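Local coordinates for protein hypothetical glycoside hydrolase (Parabacteroides distasonis, PDB 3TAW) that is of unknown function but probably belongs to the glycoside hydrolase-like proteins built as five-bladed beta-propellers, at residues 130-135 with 179-184; 335-338 with 344-347. All coordinates share one frame; numbering follows the deposited sequence.

Contact 1 of 2, residues 130-135 with 179-184; sequences TYVLLY and ASLVTT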
# COMPACT_ATOMS: atom_id res chain seq x y z
N THR A 130 16.76 -8.20 -0.39
CA THR A 130 16.18 -7.71 0.85
C THR A 130 14.77 -7.13 0.63
O THR A 130 14.58 -6.26 -0.22
CB THR A 130 17.06 -6.64 1.51
OG1 THR A 130 18.37 -7.18 1.73
CG2 THR A 130 16.42 -6.18 2.84
N TYR A 131 13.80 -7.68 1.36
CA TYR A 131 12.43 -7.19 1.32
C TYR A 131 12.31 -6.02 2.27
O TYR A 131 12.68 -6.10 3.46
CB TYR A 131 11.41 -8.29 1.63
CG TYR A 131 11.44 -9.39 0.60
CD1 TYR A 131 10.72 -9.26 -0.58
CD2 TYR A 131 12.25 -10.53 0.76
CE1 TYR A 131 10.75 -10.23 -1.56
CE2 TYR A 131 12.28 -11.52 -0.22
CZ TYR A 131 11.53 -11.38 -1.37
OH TYR A 131 11.57 -12.35 -2.37
N VAL A 132 11.76 -4.92 1.75
CA VAL A 132 11.62 -3.68 2.49
C VAL A 132 10.11 -3.42 2.66
O VAL A 132 9.41 -3.23 1.68
CB VAL A 132 12.28 -2.48 1.79
CG1 VAL A 132 12.10 -1.20 2.63
CG2 VAL A 132 13.79 -2.79 1.52
N LEU A 133 9.66 -3.45 3.91
CA LEU A 133 8.27 -3.32 4.29
C LEU A 133 8.06 -1.94 4.88
O LEU A 133 8.74 -1.55 5.84
CB LEU A 133 7.95 -4.40 5.34
CG LEU A 133 6.59 -4.36 6.02
CD1 LEU A 133 5.43 -4.49 5.02
CD2 LEU A 133 6.52 -5.48 7.11
N LEU A 134 7.14 -1.18 4.24
CA LEU A 134 6.71 0.13 4.70
C LEU A 134 5.29 -0.04 5.16
O LEU A 134 4.45 -0.55 4.41
CB LEU A 134 6.77 1.15 3.57
CG LEU A 134 8.10 1.88 3.35
CD1 LEU A 134 8.35 2.97 4.43
CD2 LEU A 134 9.27 0.93 3.25
N TYR A 135 5.01 0.36 6.41
CA TYR A 135 3.72 0.11 7.04
C TYR A 135 3.41 1.19 8.05
O TYR A 135 4.26 2.03 8.37
CB TYR A 135 3.72 -1.27 7.73
CG TYR A 135 4.65 -1.36 8.93
CD1 TYR A 135 6.01 -1.58 8.77
CD2 TYR A 135 4.16 -1.27 10.23
CE1 TYR A 135 6.87 -1.66 9.87
CE2 TYR A 135 5.00 -1.38 11.33
CZ TYR A 135 6.35 -1.57 11.15
OH TYR A 135 7.16 -1.70 12.23
N ALA A 179 3.19 4.41 1.71
CA ALA A 179 4.41 4.70 0.96
C ALA A 179 4.62 3.78 -0.23
O ALA A 179 4.50 2.56 -0.11
CB ALA A 179 5.62 4.66 1.88
N SER A 180 5.03 4.37 -1.35
CA SER A 180 5.29 3.68 -2.61
C SER A 180 6.74 3.92 -3.03
O SER A 180 7.06 4.97 -3.60
CB SER A 180 4.35 4.24 -3.69
OG SER A 180 3.01 4.06 -3.29
N LEU A 181 7.60 2.95 -2.73
CA LEU A 181 8.99 3.00 -3.16
C LEU A 181 9.08 2.88 -4.68
O LEU A 181 8.31 2.17 -5.32
CB LEU A 181 9.80 1.86 -2.54
CG LEU A 181 10.44 2.14 -1.20
CD1 LEU A 181 9.40 2.40 -0.16
CD2 LEU A 181 11.30 0.90 -0.85
N VAL A 182 10.06 3.55 -5.24
CA VAL A 182 10.32 3.42 -6.67
C VAL A 182 11.06 2.10 -6.96
O VAL A 182 12.07 1.79 -6.34
CB VAL A 182 11.06 4.63 -7.24
CG1 VAL A 182 11.47 4.37 -8.68
CG2 VAL A 182 10.14 5.88 -7.18
N THR A 183 10.50 1.35 -7.92
CA THR A 183 11.01 0.08 -8.39
C THR A 183 11.13 0.16 -9.91
O THR A 183 10.59 1.08 -10.54
CB THR A 183 10.06 -1.10 -8.06
OG1 THR A 183 8.85 -0.98 -8.82
CG2 THR A 183 9.76 -1.17 -6.55
N THR A 184 11.79 -0.83 -10.50
CA THR A 184 11.79 -1.00 -11.93
C THR A 184 11.88 -2.49 -12.25
O THR A 184 12.13 -3.27 -11.35
CB THR A 184 12.94 -0.23 -12.61
OG1 THR A 184 12.66 -0.05 -14.00
CG2 THR A 184 14.28 -0.93 -12.41
O HOH W 1 3.25 2.11 3.60
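A water joins the backbones of Leu134 and Ala179, gripped by one group from each strand: it accepts the N-H of Ala179, with Ala179 N 3.0 Å from the water oxygen, and donates a weak hydrogen bond to the carbonyl O of Leu134. No direct hydrogen bond links 130-135 with 179-184. The strand axes come no closer than 7.8 Å and run roughly antiparallel at 152°, so the gap is spanned by apolar side chains. Leu181 carries most of this from its side, spreading its two methyls between two partners. Its CD1 meets Leu134 CD2 at 3.7 Å, while its CD2 reaches Val132 CG1 at 4.1 Å; it crosses both of these side chains at about a right angle. The torsion of Val132 holds CG1 opposite the backbone N (chi1 -180°), the methyl that meets Leu181. Beside the water, Ala179 CB packs against the branch point of Leu134, 4.0 Å from Leu134 CG. The strands belong to consecutive propeller blades, 117-161 and the one begun by 179-186, whose facing sides meet here. Ala179 also touches Trp203, and Leu181 touches Met201, both on strand 199-203. With one water as the polar bridge and hydrocarbon elsewhere, cohesion between the blades at this point probably depends chiefly on apolar burial rather than on strand pairing.

Contact 2 of 2, residues 335-338 with 344-347; sequences YLYY and FVAV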
# COMPACT_ATOMS: atom_id res chain seq x y z
N TYR A 335 -0.45 -8.91 -11.55
CA TYR A 335 -1.45 -9.22 -10.55
C TYR A 335 -1.50 -8.08 -9.54
O TYR A 335 -0.50 -7.78 -8.88
CB TYR A 335 -1.11 -10.54 -9.85
CG TYR A 335 -1.19 -11.74 -10.76
CD1 TYR A 335 -0.15 -12.06 -11.62
CD2 TYR A 335 -2.33 -12.54 -10.79
CE1 TYR A 335 -0.24 -13.15 -12.47
CE2 TYR A 335 -2.43 -13.64 -11.63
CZ TYR A 335 -1.36 -13.94 -12.48
OH TYR A 335 -1.45 -15.04 -13.36
N LEU A 336 -2.66 -7.45 -9.46
CA LEU A 336 -2.93 -6.28 -8.62
C LEU A 336 -3.85 -6.69 -7.47
O LEU A 336 -4.93 -7.20 -7.71
CB LEU A 336 -3.63 -5.20 -9.46
CG LEU A 336 -4.07 -3.94 -8.74
CD1 LEU A 336 -2.84 -3.14 -8.25
CD2 LEU A 336 -5.00 -3.09 -9.60
N TYR A 337 -3.37 -6.51 -6.23
CA TYR A 337 -4.10 -6.90 -5.02
C TYR A 337 -4.60 -5.64 -4.33
O TYR A 337 -3.85 -4.68 -4.15
CB TYR A 337 -3.22 -7.74 -4.09
CG TYR A 337 -2.90 -9.05 -4.77
CD1 TYR A 337 -3.82 -10.10 -4.80
CD2 TYR A 337 -1.73 -9.20 -5.51
CE1 TYR A 337 -3.56 -11.27 -5.49
CE2 TYR A 337 -1.46 -10.38 -6.22
CZ TYR A 337 -2.37 -11.41 -6.20
OH TYR A 337 -2.09 -12.55 -6.94
N TYR A 338 -5.89 -5.65 -3.98
CA TYR A 338 -6.50 -4.49 -3.41
C TYR A 338 -7.47 -4.83 -2.29
O TYR A 338 -8.06 -5.93 -2.25
CB TYR A 338 -7.18 -3.66 -4.52
CG TYR A 338 -8.25 -4.36 -5.34
CD1 TYR A 338 -7.93 -5.10 -6.47
CD2 TYR A 338 -9.59 -4.24 -5.01
CE1 TYR A 338 -8.89 -5.72 -7.23
CE2 TYR A 338 -10.58 -4.86 -5.76
CZ TYR A 338 -10.23 -5.58 -6.88
OH TYR A 338 -11.18 -6.19 -7.64
N PHE A 344 -12.21 -7.22 2.58
CA PHE A 344 -11.69 -8.37 1.84
C PHE A 344 -10.47 -7.99 0.99
O PHE A 344 -10.19 -6.80 0.81
CB PHE A 344 -12.75 -8.99 0.93
CG PHE A 344 -14.02 -9.38 1.65
CD1 PHE A 344 -14.12 -10.59 2.29
CD2 PHE A 344 -15.12 -8.53 1.67
CE1 PHE A 344 -15.30 -10.96 2.95
CE2 PHE A 344 -16.29 -8.89 2.35
CZ PHE A 344 -16.36 -10.10 2.98
N VAL A 345 -9.77 -9.01 0.51
CA VAL A 345 -8.76 -8.84 -0.52
C VAL A 345 -9.27 -9.40 -1.85
O VAL A 345 -9.80 -10.52 -1.90
CB VAL A 345 -7.44 -9.51 -0.15
CG1 VAL A 345 -6.42 -9.37 -1.32
CG2 VAL A 345 -6.89 -8.90 1.16
N ALA A 346 -9.07 -8.64 -2.92
CA ALA A 346 -9.37 -9.07 -4.29
C ALA A 346 -8.17 -8.89 -5.21
O ALA A 346 -7.19 -8.21 -4.85
CB ALA A 346 -10.61 -8.32 -4.85
N VAL A 347 -8.23 -9.58 -6.36
CA VAL A 347 -7.20 -9.53 -7.40
C VAL A 347 -7.80 -9.08 -8.75
O VAL A 347 -8.93 -9.42 -9.09
CB VAL A 347 -6.46 -10.89 -7.55
CG1 VAL A 347 -7.37 -11.99 -8.12
CG2 VAL A 347 -5.18 -10.72 -8.37
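Tyr338 and Ala346 pair through two nearly straight backbone hydrogen bonds, Tyr338 N to Ala346 O and Ala346 N to Tyr338 O, both 3.0 Å long. On their side of the sheet the Ala346 methyl sits over one face of the Tyr338 ring in a CH-pi contact, with CB 3.4 Å from CZ of Tyr338. The torsion of the tyrosine (chi1 59°) sets CG between its own N and carbonyl carbon, swinging the ring across toward the neighbouring strand; its hydroxyl then bonds to Glu312. Strands 333-340 and 344-350 form an antiparallel beta hairpin, the second and third strands of sheet 322-350 in the last propeller blade, and Val345 extends the pairing outward to Val26. On the other face Tyr337 and Val347 are a non-hydrogen-bonded pair lying side by side, packed tightly enough that Tyr337 CE1 is 3.3 Å from Val347 CG2. The Tyr337 hydroxyl continues to the carbonyl of Gly91. Packing slackens along this face: Val347 CG2 lies 4.2 Å from CD2 at the edge of the Tyr335 ring, and Val345 CG1 is 4.4 Å from Tyr337 CD1. On the Ala346 side, partly exposed Phe344 is the loosest, its ring leading away from 335-338 and touching Pro25.

How the contacts relate
Contacts 1 and 2 do not touch: their centres are 18 Å apart and their nearest atoms about 11 Å. They show two levels of the same propeller, since contact 1 joins two consecutive blades while contact 2 lies within the last one. Strand 49-58 of the first blade lies near both: Ile57 O accepts a hydrogen bond from Tyr131, while Pro53 and Ala55 pack against Tyr337, the latter consistent with first and last blades closing the ring. The magnesium ion is bound at Asn355 and Phe356, a few residues beyond the hairpin of contact 2, and Thr184, at the end of segment 179-184, touches Phe356; neither contact supplies a ligand to the metal.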